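Local coordinates for protein oxalate biosynthetic component 1 (Burkholderia thailandensis, PDB 5IKY) that makes oxalate in quorum sensing-dependent oxalogenesis, as a bifunctional enzyme that joins a serine hydrolase with an unusual oxyanion hole to an additional lyase activity, at residues A311-G316 and T362-P367; I472-E477 and R502-E507; M852-F857 and G865-E870. All coordinates share one frame; numbering follows the deposited sequence.

Contact 1 (A311-G316 and T362-P367)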
loop_
_atom_site.group_PDB
_atom_site.type_symbol
_atom_site.label_atom_id
_atom_site.label_comp_id
_atom_site.label_asym_id
_atom_site.label_seq_id
_atom_site.Cartn_x
_atom_site.Cartn_y
_atom_site.Cartn_z
ATOM N N ALA A 311 5.731 -5.360 -21.269
ATOM C CA ALA A 311 5.309 -4.456 -22.334
ATOM C C ALA A 311 4.408 -5.177 -23.342
ATOM O O ALA A 311 4.577 -6.369 -23.602
ATOM C CB ALA A 311 6.519 -3.856 -23.036
ATOM N N SER A 312 3.453 -4.443 -23.903
ATOM C CA SER A 312 2.503 -5.005 -24.858
ATOM C C SER A 312 3.193 -5.524 -26.113
ATOM O O SER A 312 4.173 -4.950 -26.589
ATOM C CB SER A 312 1.451 -3.960 -25.237
ATOM O OG SER A 312 0.568 -3.728 -24.158
ATOM N N PHE A 313 2.663 -6.617 -26.647
ATOM C CA PHE A 313 3.251 -7.281 -27.798
ATOM C C PHE A 313 2.156 -8.007 -28.575
ATOM O O PHE A 313 1.500 -8.900 -28.042
ATOM C CB PHE A 313 4.342 -8.257 -27.345
ATOM C CG PHE A 313 5.156 -8.837 -28.469
ATOM C CD1 PHE A 313 6.235 -8.142 -28.992
ATOM C CD2 PHE A 313 4.851 -10.085 -28.991
ATOM C CE1 PHE A 313 6.991 -8.676 -30.021
ATOM C CE2 PHE A 313 5.604 -10.624 -30.022
ATOM C CZ PHE A 313 6.675 -9.918 -30.536
ATOM N N SER A 314 1.947 -7.612 -29.827
ATOM C CA SER A 314 0.939 -8.256 -30.665
ATOM C C SER A 314 1.557 -8.805 -31.946
ATOM O O SER A 314 1.875 -8.050 -32.863
ATOM C CB SER A 314 -0.188 -7.279 -31.000
ATOM O OG SER A 314 -0.921 -6.929 -29.837
ATOM N N PRO A 315 1.732 -10.131 -32.013
ATOM C CA PRO A 315 2.336 -10.747 -33.197
ATOM C C PRO A 315 1.364 -10.802 -34.373
ATOM O O PRO A 315 0.988 -11.887 -34.817
ATOM C CB PRO A 315 2.701 -12.151 -32.709
ATOM C CG PRO A 315 1.695 -12.438 -31.645
ATOM C CD PRO A 315 1.408 -11.123 -30.972
ATOM N N GLY A 316 0.965 -9.634 -34.864
ATOM C CA GLY A 316 0.063 -9.541 -35.998
ATOM C C GLY A 316 -0.686 -8.222 -36.006
ATOM O O GLY A 316 -0.665 -7.491 -35.016
ATOM N N THR A 362 2.552 -20.773 -33.720
ATOM C CA THR A 362 3.366 -21.314 -34.799
ATOM C C THR A 362 4.688 -20.570 -34.919
ATOM O O THR A 362 5.697 -20.973 -34.344
ATOM C CB THR A 362 2.627 -21.265 -36.160
ATOM O OG1 THR A 362 2.269 -19.914 -36.477
ATOM C CG2 THR A 362 1.373 -22.120 -36.116
ATOM N N LEU A 363 4.668 -19.470 -35.659
ATOM C CA LEU A 363 5.889 -18.775 -36.034
ATOM C C LEU A 363 6.585 -18.089 -34.861
ATOM O O LEU A 363 7.815 -18.008 -34.822
ATOM C CB LEU A 363 5.573 -17.750 -37.115
ATOM C CG LEU A 363 6.701 -17.412 -38.078
ATOM C CD1 LEU A 363 7.343 -18.671 -38.641
ATOM C CD2 LEU A 363 6.108 -16.592 -39.185
ATOM N N TYR A 364 5.801 -17.592 -33.912
ATOM C CA TYR A 364 6.352 -16.869 -32.771
ATOM C C TYR A 364 6.458 -17.731 -31.520
ATOM O O TYR A 364 6.888 -17.252 -30.472
ATOM C CB TYR A 364 5.506 -15.627 -32.469
ATOM C CG TYR A 364 5.832 -14.452 -33.356
ATOM C CD1 TYR A 364 6.873 -13.585 -33.039
ATOM C CD2 TYR A 364 5.112 -14.215 -34.518
ATOM C CE1 TYR A 364 7.180 -12.510 -33.855
ATOM C CE2 TYR A 364 5.406 -13.143 -35.335
ATOM C CZ TYR A 364 6.443 -12.296 -35.002
ATOM O OH TYR A 364 6.744 -11.231 -35.820
ATOM N N GLN A 365 6.075 -19.000 -31.632
ATOM C CA GLN A 365 6.071 -19.895 -30.480
ATOM C C GLN A 365 7.442 -19.956 -29.825
ATOM O O GLN A 365 7.573 -19.753 -28.618
ATOM C CB GLN A 365 5.615 -21.294 -30.890
ATOM C CG GLN A 365 5.116 -22.151 -29.736
ATOM C CD GLN A 365 6.243 -22.777 -28.932
ATOM O OE1 GLN A 365 7.357 -22.952 -29.430
ATOM N NE2 GLN A 365 5.962 -23.105 -27.677
ATOM N N SER A 366 8.465 -20.219 -30.628
ATOM C CA SER A 366 9.826 -20.310 -30.113
ATOM C C SER A 366 10.398 -18.947 -29.668
ATOM O O SER A 366 10.945 -18.854 -28.571
ATOM C CB SER A 366 10.742 -20.972 -31.154
ATOM O OG SER A 366 12.101 -20.860 -30.781
ATOM N N PRO A 367 10.280 -17.889 -30.500
ATOM C CA PRO A 367 10.798 -16.596 -30.027
ATOM C C PRO A 367 10.148 -16.084 -28.737
ATOM O O PRO A 367 10.807 -15.388 -27.962
ATOM C CB PRO A 367 10.481 -15.647 -31.189
ATOM C CG PRO A 367 10.481 -16.524 -32.385
ATOM C CD PRO A 367 9.871 -17.815 -31.917
#
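Pro-315 and Phe-313 both lean on the ring of Tyr-364, at the C-terminal end of strand 310-313, on the helix-facing side of the TIM-type barrel that builds this region of the enzyme. Pro-315 supplies the closer touch. Its CB sits 3.9 Å from the centroid of the Tyr-364 ring and 22° off the ring normal, a CH-pi contact over one face, displaced toward the rim so that CD2 of Tyr-364 is its nearest atom at 3.7 Å. Phe-313 comes in from the same side of the tyrosine plane but at the far corner of the ring: its CZ lies 4.2 Å from CE1 of Tyr-364, para to the CD2 that Pro-315 touches. For the phenylalanine this is an edge contact, near the plane of its ring, while its approach to the tyrosine ring is oblique. The tyrosine can reach both because its CG stands beside the backbone N, opposite the carbonyl carbon (chi1 -81°), which swings the ring off the start of helix 365-370 and across to the end of strand 310-313.

One shell further out, Leu-333 of helix 330-343 touches both aromatic side chains, and the hydroxyl of Tyr-364 is hydrogen-bonded to OD1 of Asn-330 at the beginning of that helix. The Tyr-364 ring is held at its polar end as well as over its face. Ile-349 of the adjoining strand 346-351 packs on both Phe-313 and Pro-315. Phe-313, the last residue of its strand, faces helix 330-343. Two residues on, the chain turns sharply: Pro-315 is the centre of an inverse gamma turn, in which N of Gly-316 is hydrogen-bonded to O of Ser-314 at 2.7 Å.

Contact 2 (I472-E477 and R502-E507). With MG (magnesium ion), chain B.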
loop_
_atom_site.group_PDB
_atom_site.type_symbol
_atom_site.label_atom_id
_atom_site.label_comp_id
_atom_site.label_asym_id
_atom_site.label_seq_id
_atom_site.Cartn_x
_atom_site.Cartn_y
_atom_site.Cartn_z
ATOM N N ILE A 472 -7.529 -11.460 -14.161
ATOM C CA ILE A 472 -8.658 -10.672 -14.636
ATOM C C ILE A 472 -8.253 -9.205 -14.708
ATOM O O ILE A 472 -7.632 -8.683 -13.780
ATOM C CB ILE A 472 -9.887 -10.823 -13.718
ATOM C CG1 ILE A 472 -10.306 -12.290 -13.613
ATOM C CG2 ILE A 472 -11.040 -9.989 -14.228
ATOM C CD1 ILE A 472 -11.475 -12.524 -12.679
ATOM N N ARG A 473 -8.594 -8.544 -15.808
ATOM C CA ARG A 473 -8.260 -7.135 -15.976
ATOM C C ARG A 473 -9.492 -6.233 -15.929
ATOM O O ARG A 473 -10.524 -6.547 -16.518
ATOM C CB ARG A 473 -7.521 -6.916 -17.295
ATOM C CG ARG A 473 -7.270 -5.452 -17.609
ATOM C CD ARG A 473 -6.416 -5.304 -18.838
ATOM N NE ARG A 473 -6.974 -4.335 -19.772
ATOM C CZ ARG A 473 -6.315 -3.879 -20.829
ATOM N NH1 ARG A 473 -5.094 -4.325 -21.076
ATOM N NH2 ARG A 473 -6.878 -3.004 -21.648
ATOM N N VAL A 474 -9.372 -5.118 -15.214
ATOM C CA VAL A 474 -10.391 -4.070 -15.214
ATOM C C VAL A 474 -9.725 -2.698 -15.328
ATOM O O VAL A 474 -8.499 -2.592 -15.329
ATOM C CB VAL A 474 -11.265 -4.106 -13.942
ATOM C CG1 VAL A 474 -12.135 -5.349 -13.920
ATOM C CG2 VAL A 474 -10.399 -4.030 -12.693
ATOM N N GLY A 475 -10.534 -1.649 -15.419
ATOM C CA GLY A 475 -10.006 -0.299 -15.507
ATOM C C GLY A 475 -10.809 0.588 -16.435
ATOM O O GLY A 475 -11.644 0.106 -17.203
ATOM N N LEU A 476 -10.552 1.892 -16.372
ATOM C CA LEU A 476 -11.285 2.851 -17.190
ATOM C C LEU A 476 -10.997 2.656 -18.676
ATOM O O LEU A 476 -11.793 3.055 -19.524
ATOM C CB LEU A 476 -10.950 4.282 -16.771
ATOM C CG LEU A 476 -11.346 4.658 -15.342
ATOM C CD1 LEU A 476 -11.226 6.159 -15.130
ATOM C CD2 LEU A 476 -12.753 4.179 -15.035
ATOM N N GLU A 477 -9.859 2.040 -18.982
ATOM C CA GLU A 477 -9.521 1.699 -20.360
ATOM C C GLU A 477 -10.598 0.833 -21.002
ATOM O O GLU A 477 -10.916 0.991 -22.182
ATOM C CB GLU A 477 -8.174 0.978 -20.422
ATOM C CG GLU A 477 -7.862 0.370 -21.783
ATOM C CD GLU A 477 -6.402 -0.016 -21.931
ATOM O OE1 GLU A 477 -5.629 0.196 -20.974
ATOM O OE2 GLU A 477 -6.030 -0.524 -23.010
ATOM N N ARG A 502 -12.033 -2.558 -6.587
ATOM C CA ARG A 502 -12.738 -2.830 -5.343
ATOM C C ARG A 502 -13.958 -3.704 -5.599
ATOM O O ARG A 502 -14.209 -4.669 -4.877
ATOM C CB ARG A 502 -13.157 -1.526 -4.665
ATOM C CG ARG A 502 -13.877 -1.727 -3.343
ATOM C CD ARG A 502 -14.294 -0.400 -2.733
ATOM N NE ARG A 502 -14.874 -0.578 -1.405
ATOM C CZ ARG A 502 -14.163 -0.623 -0.282
ATOM N NH1 ARG A 502 -12.843 -0.505 -0.326
ATOM N NH2 ARG A 502 -14.772 -0.788 0.884
ATOM N N TRP A 503 -14.712 -3.357 -6.636
ATOM C CA TRP A 503 -15.880 -4.132 -7.028
ATOM C C TRP A 503 -15.492 -5.564 -7.395
ATOM O O TRP A 503 -16.142 -6.517 -6.969
ATOM C CB TRP A 503 -16.597 -3.460 -8.200
ATOM C CG TRP A 503 -17.584 -4.353 -8.885
ATOM C CD1 TRP A 503 -18.883 -4.570 -8.524
ATOM C CD2 TRP A 503 -17.350 -5.158 -10.047
ATOM N NE1 TRP A 503 -19.473 -5.457 -9.391
ATOM C CE2 TRP A 503 -18.553 -5.835 -10.334
ATOM C CE3 TRP A 503 -16.241 -5.371 -10.871
ATOM C CZ2 TRP A 503 -18.678 -6.708 -11.413
ATOM C CZ3 TRP A 503 -16.366 -6.240 -11.943
ATOM C CH2 TRP A 503 -17.576 -6.897 -12.203
ATOM N N LEU A 504 -14.430 -5.705 -8.181
ATOM C CA LEU A 504 -13.954 -7.018 -8.606
ATOM C C LEU A 504 -13.470 -7.850 -7.423
ATOM O O LEU A 504 -13.743 -9.048 -7.343
ATOM C CB LEU A 504 -12.833 -6.873 -9.637
ATOM C CG LEU A 504 -12.192 -8.168 -10.142
ATOM C CD1 LEU A 504 -13.242 -9.097 -10.727
ATOM C CD2 LEU A 504 -11.109 -7.873 -11.167
ATOM N N ARG A 505 -12.752 -7.207 -6.505
ATOM C CA ARG A 505 -12.226 -7.890 -5.328
ATOM C C ARG A 505 -13.340 -8.421 -4.429
ATOM O O ARG A 505 -13.294 -9.570 -3.996
ATOM C CB ARG A 505 -11.314 -6.959 -4.524
ATOM C CG ARG A 505 -10.885 -7.542 -3.184
ATOM C CD ARG A 505 -9.833 -6.686 -2.496
ATOM N NE ARG A 505 -10.252 -5.296 -2.340
ATOM C CZ ARG A 505 -11.007 -4.850 -1.342
ATOM N NH1 ARG A 505 -11.437 -5.686 -0.408
ATOM N NH2 ARG A 505 -11.338 -3.567 -1.280
ATOM N N ARG A 506 -14.336 -7.585 -4.148
ATOM C CA ARG A 506 -15.447 -7.994 -3.293
ATOM C C ARG A 506 -16.264 -9.092 -3.966
ATOM O O ARG A 506 -16.825 -9.964 -3.300
ATOM C CB ARG A 506 -16.341 -6.800 -2.950
ATOM C CG ARG A 506 -15.629 -5.698 -2.177
ATOM C CD ARG A 506 -16.582 -4.584 -1.760
ATOM N NE ARG A 506 -17.053 -4.742 -0.385
ATOM C CZ ARG A 506 -18.312 -5.004 -0.046
ATOM N NH1 ARG A 506 -19.243 -5.134 -0.981
ATOM N NH2 ARG A 506 -18.641 -5.131 1.232
ATOM N N GLU A 507 -16.319 -9.045 -5.291
ATOM C CA GLU A 507 -17.022 -10.056 -6.066
ATOM C C GLU A 507 -16.347 -11.418 -5.915
ATOM O O GLU A 507 -17.015 -12.442 -5.785
ATOM C CB GLU A 507 -17.077 -9.653 -7.540
ATOM C CG GLU A 507 -17.942 -10.557 -8.393
ATOM C CD GLU A 507 -19.403 -10.482 -8.008
ATOM O OE1 GLU A 507 -19.861 -9.381 -7.634
ATOM O OE2 GLU A 507 -20.090 -11.523 -8.075
HETATM MG MG MG B . -3.823 -1.108 -23.651
HETATM O O HOH W 1 -2.014 -1.799 -25.355
#
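Val-474, on strand 471-474, and Leu-504, on helix 497-510, bring their CA atoms to 8.1 Å, the nearest approach of the two backbones, and side chains alone span that gap. One methyl does the work. CD2 of Leu-504 reaches the strand between two beta-branched residues, lying 3.7 Å from CG2 of Ile-472 and 3.9 Å from CG1 of Val-474. The leucine crosses both of them at a slant. Ile-472 meets it with its short branch because CG2 is the one opposite the backbone N, while CG1 turns back beside that nitrogen (chi1 -58°). Leu-460 of helix 460-466 touches both strand residues, and Ile-7 of the neighbouring strand 4-9 also touches Leu-504.

This is the outer, helix-facing layer of a TIM-type barrel, in which strand 471-474 runs parallel between strands 446-451 and 4-9 and so closes the ring. Arg-473, between Ile-472 and Val-474, leaves the strand on the other side, and its guanidinium ends near the magnesium site. Its NH2 forms a salt bridge of 3.0 Å with OE2 of Glu-477, and Asp-478 gives it a second carboxylate partner. The same OE2 binds the magnesium ion at 2.4 Å, whereas OE1 of Glu-477 remains 3.5 Å from the metal, so the carboxylate coordinates through one oxygen. His-227 NE2 and a water, whose O is 2.6 Å from the magnesium, are the other modelled ligands. Arg-473 itself is second shell: its NH2 holds the liganding oxygen by a single salt bridge and probably helps to set the carboxylate's rotation. Gly-475 and Leu-476 link the strand to Glu-477. From helix 497-510, Arg-502 NH2 makes a salt bridge with OD2 of Asp-1018, in the C-terminal hydrolase region.

Contact 3 (M852-F857 and G865-E870)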
loop_
_atom_site.group_PDB
_atom_site.type_symbol
_atom_site.label_atom_id
_atom_site.label_comp_id
_atom_site.label_asym_id
_atom_site.label_seq_id
_atom_site.Cartn_x
_atom_site.Cartn_y
_atom_site.Cartn_z
ATOM N N MET A 852 20.873 -8.528 21.388
ATOM C CA MET A 852 19.487 -8.831 21.725
ATOM C C MET A 852 18.692 -9.234 20.488
ATOM O O MET A 852 17.811 -10.092 20.558
ATOM C CB MET A 852 18.830 -7.629 22.408
ATOM C CG MET A 852 19.538 -7.152 23.677
ATOM S SD MET A 852 19.282 -8.217 25.112
ATOM C CE MET A 852 20.667 -9.348 24.986
ATOM N N LEU A 853 19.005 -8.608 19.359
ATOM C CA LEU A 853 18.342 -8.927 18.102
ATOM C C LEU A 853 18.672 -10.349 17.661
ATOM O O LEU A 853 17.801 -11.075 17.183
ATOM C CB LEU A 853 18.736 -7.921 17.019
ATOM C CG LEU A 853 18.081 -6.545 17.161
ATOM C CD1 LEU A 853 18.700 -5.535 16.221
ATOM C CD2 LEU A 853 16.607 -6.650 16.890
ATOM N N HIS A 854 19.930 -10.746 17.824
ATOM C CA HIS A 854 20.333 -12.110 17.509
ATOM C C HIS A 854 19.578 -13.106 18.376
ATOM O O HIS A 854 19.040 -14.092 17.878
ATOM C CB HIS A 854 21.835 -12.304 17.702
ATOM C CG HIS A 854 22.250 -13.741 17.726
ATOM N ND1 HIS A 854 22.420 -14.487 16.579
ATOM C CD2 HIS A 854 22.511 -14.577 18.760
ATOM C CE1 HIS A 854 22.776 -15.717 16.905
ATOM N NE2 HIS A 854 22.837 -15.797 18.222
ATOM N N ASN A 855 19.552 -12.836 19.677
ATOM C CA ASN A 855 18.823 -13.664 20.629
ATOM C C ASN A 855 17.361 -13.810 20.229
ATOM O O ASN A 855 16.789 -14.900 20.287
ATOM C CB ASN A 855 18.928 -13.069 22.032
ATOM C CG ASN A 855 18.158 -13.865 23.058
ATOM O OD1 ASN A 855 17.090 -13.452 23.509
ATOM N ND2 ASN A 855 18.694 -15.019 23.431
ATOM N N ARG A 856 16.775 -12.692 19.813
ATOM C CA ARG A 856 15.398 -12.638 19.342
ATOM C C ARG A 856 15.151 -13.619 18.195
ATOM O O ARG A 856 14.264 -14.470 18.271
ATOM C CB ARG A 856 15.064 -11.213 18.896
ATOM C CG ARG A 856 13.780 -10.645 19.463
ATOM C CD ARG A 856 13.595 -9.198 19.021
ATOM N NE ARG A 856 13.568 -9.075 17.564
ATOM C CZ ARG A 856 13.527 -7.917 16.912
ATOM N NH1 ARG A 856 13.509 -6.775 17.583
ATOM N NH2 ARG A 856 13.507 -7.901 15.587
ATOM N N PHE A 857 15.945 -13.492 17.136
ATOM C CA PHE A 857 15.784 -14.322 15.945
ATOM C C PHE A 857 16.195 -15.772 16.180
ATOM O O PHE A 857 15.629 -16.687 15.583
ATOM C CB PHE A 857 16.586 -13.741 14.781
ATOM C CG PHE A 857 15.965 -12.519 14.168
ATOM C CD1 PHE A 857 14.800 -12.619 13.426
ATOM C CD2 PHE A 857 16.545 -11.270 14.330
ATOM C CE1 PHE A 857 14.224 -11.501 12.860
ATOM C CE2 PHE A 857 15.973 -10.146 13.766
ATOM C CZ PHE A 857 14.810 -10.261 13.029
ATOM N N GLY A 865 11.451 -25.805 22.981
ATOM C CA GLY A 865 11.740 -24.799 23.989
ATOM C C GLY A 865 12.996 -25.094 24.790
ATOM O O GLY A 865 12.918 -25.530 25.938
ATOM N N ILE A 866 14.158 -24.851 24.186
ATOM C CA ILE A 866 15.432 -25.184 24.820
ATOM C C ILE A 866 16.416 -24.015 24.868
ATOM O O ILE A 866 17.406 -24.064 25.597
ATOM C CB ILE A 866 16.126 -26.364 24.100
ATOM C CG1 ILE A 866 16.591 -25.945 22.704
ATOM C CG2 ILE A 866 15.206 -27.577 24.029
ATOM C CD1 ILE A 866 17.389 -27.008 21.980
ATOM N N TYR A 867 16.146 -22.966 24.098
ATOM C CA TYR A 867 17.088 -21.856 23.971
ATOM C C TYR A 867 16.795 -20.710 24.939
ATOM O O TYR A 867 15.651 -20.277 25.079
ATOM C CB TYR A 867 17.086 -21.330 22.533
ATOM C CG TYR A 867 18.060 -20.204 22.269
ATOM C CD1 TYR A 867 17.654 -18.877 22.341
ATOM C CD2 TYR A 867 19.383 -20.466 21.937
ATOM C CE1 TYR A 867 18.537 -17.846 22.097
ATOM C CE2 TYR A 867 20.275 -19.439 21.690
ATOM C CZ TYR A 867 19.846 -18.131 21.772
ATOM O OH TYR A 867 20.727 -17.102 21.529
ATOM N N PHE A 868 17.844 -20.225 25.600
ATOM C CA PHE A 868 17.744 -19.053 26.464
ATOM C C PHE A 868 19.115 -18.399 26.651
ATOM O O PHE A 868 20.137 -19.082 26.693
ATOM C CB PHE A 868 17.138 -19.424 27.821
ATOM C CG PHE A 868 17.992 -20.348 28.642
ATOM C CD1 PHE A 868 17.976 -21.715 28.415
ATOM C CD2 PHE A 868 18.799 -19.851 29.651
ATOM C CE1 PHE A 868 18.759 -22.566 29.173
ATOM C CE2 PHE A 868 19.581 -20.697 30.415
ATOM C CZ PHE A 868 19.562 -22.057 30.174
ATOM N N SER A 869 19.126 -17.073 26.761
ATOM C CA SER A 869 20.373 -16.321 26.873
ATOM C C SER A 869 20.833 -16.180 28.318
ATOM O O SER A 869 20.103 -16.516 29.251
ATOM C CB SER A 869 20.216 -14.931 26.254
ATOM O OG SER A 869 19.297 -14.143 26.993
ATOM N N GLU A 870 22.050 -15.674 28.492
ATOM C CA GLU A 870 22.597 -15.428 29.821
ATOM C C GLU A 870 21.861 -14.275 30.496
ATOM O O GLU A 870 21.719 -14.247 31.718
ATOM C CB GLU A 870 24.096 -15.129 29.742
#
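Asn-855, on helix 849-860, pushes its amide between Tyr-867 and Ser-869, the last two contact residues before helix 870-879, so that the helix and the loop following it are drawn together within the alpha/beta-hydrolase region. Ser-869 is the N-cap of that second helix. The asparagine reaches out because its CG stands opposite the backbone N (chi1 178°). Its ND2 then arrives at the edge of the tyrosine ring, near its plane, 3.1 Å from CE1 of Tyr-867, with amide and ring planes 33° apart. A weak hydrogen bond runs from the same ND2 to OH of Tyr-867, 3.5 Å long and bent to 145° at the hydrogen. ND2 is also tight against CB of Ser-869 at 3.2 Å, with OG of Ser-869 farther off.

Gln-943 of helix 937-955 positions both sides: its NE2 is hydrogen-bonded to OD1 of Asn-855 and its OE1 to the backbone N of Ser-869. The tyrosine hydroxyl has a second weak partner in Glu-549. At the N-cap, OG of Ser-869 takes up a hydrogen bond with OG of Ser-872, on the first turn of helix 870-879.

Overall arrangement
The chain gives the barrel its strand 4-9, leaves that sheet, and returns to it at strand 223-226. Contact 1 then closes a loop of 45 intervening residues, joining the end of strand 310-313 to the start of helix 365-370. Contact 2 follows, closing a loop of 24 residues between strand 471-474 and helix 497-510. Both reach the same closed parallel sheet, their centres about 27 Å apart and nearest atoms about 6 Å. Contact 3 lies far off in the C-terminal hydrolase region, its centre about 46 Å from that of contact 2, and closes a short connection of seven residues, tying helix 849-860 to the loop that leads into helix 870-879. The three run in series.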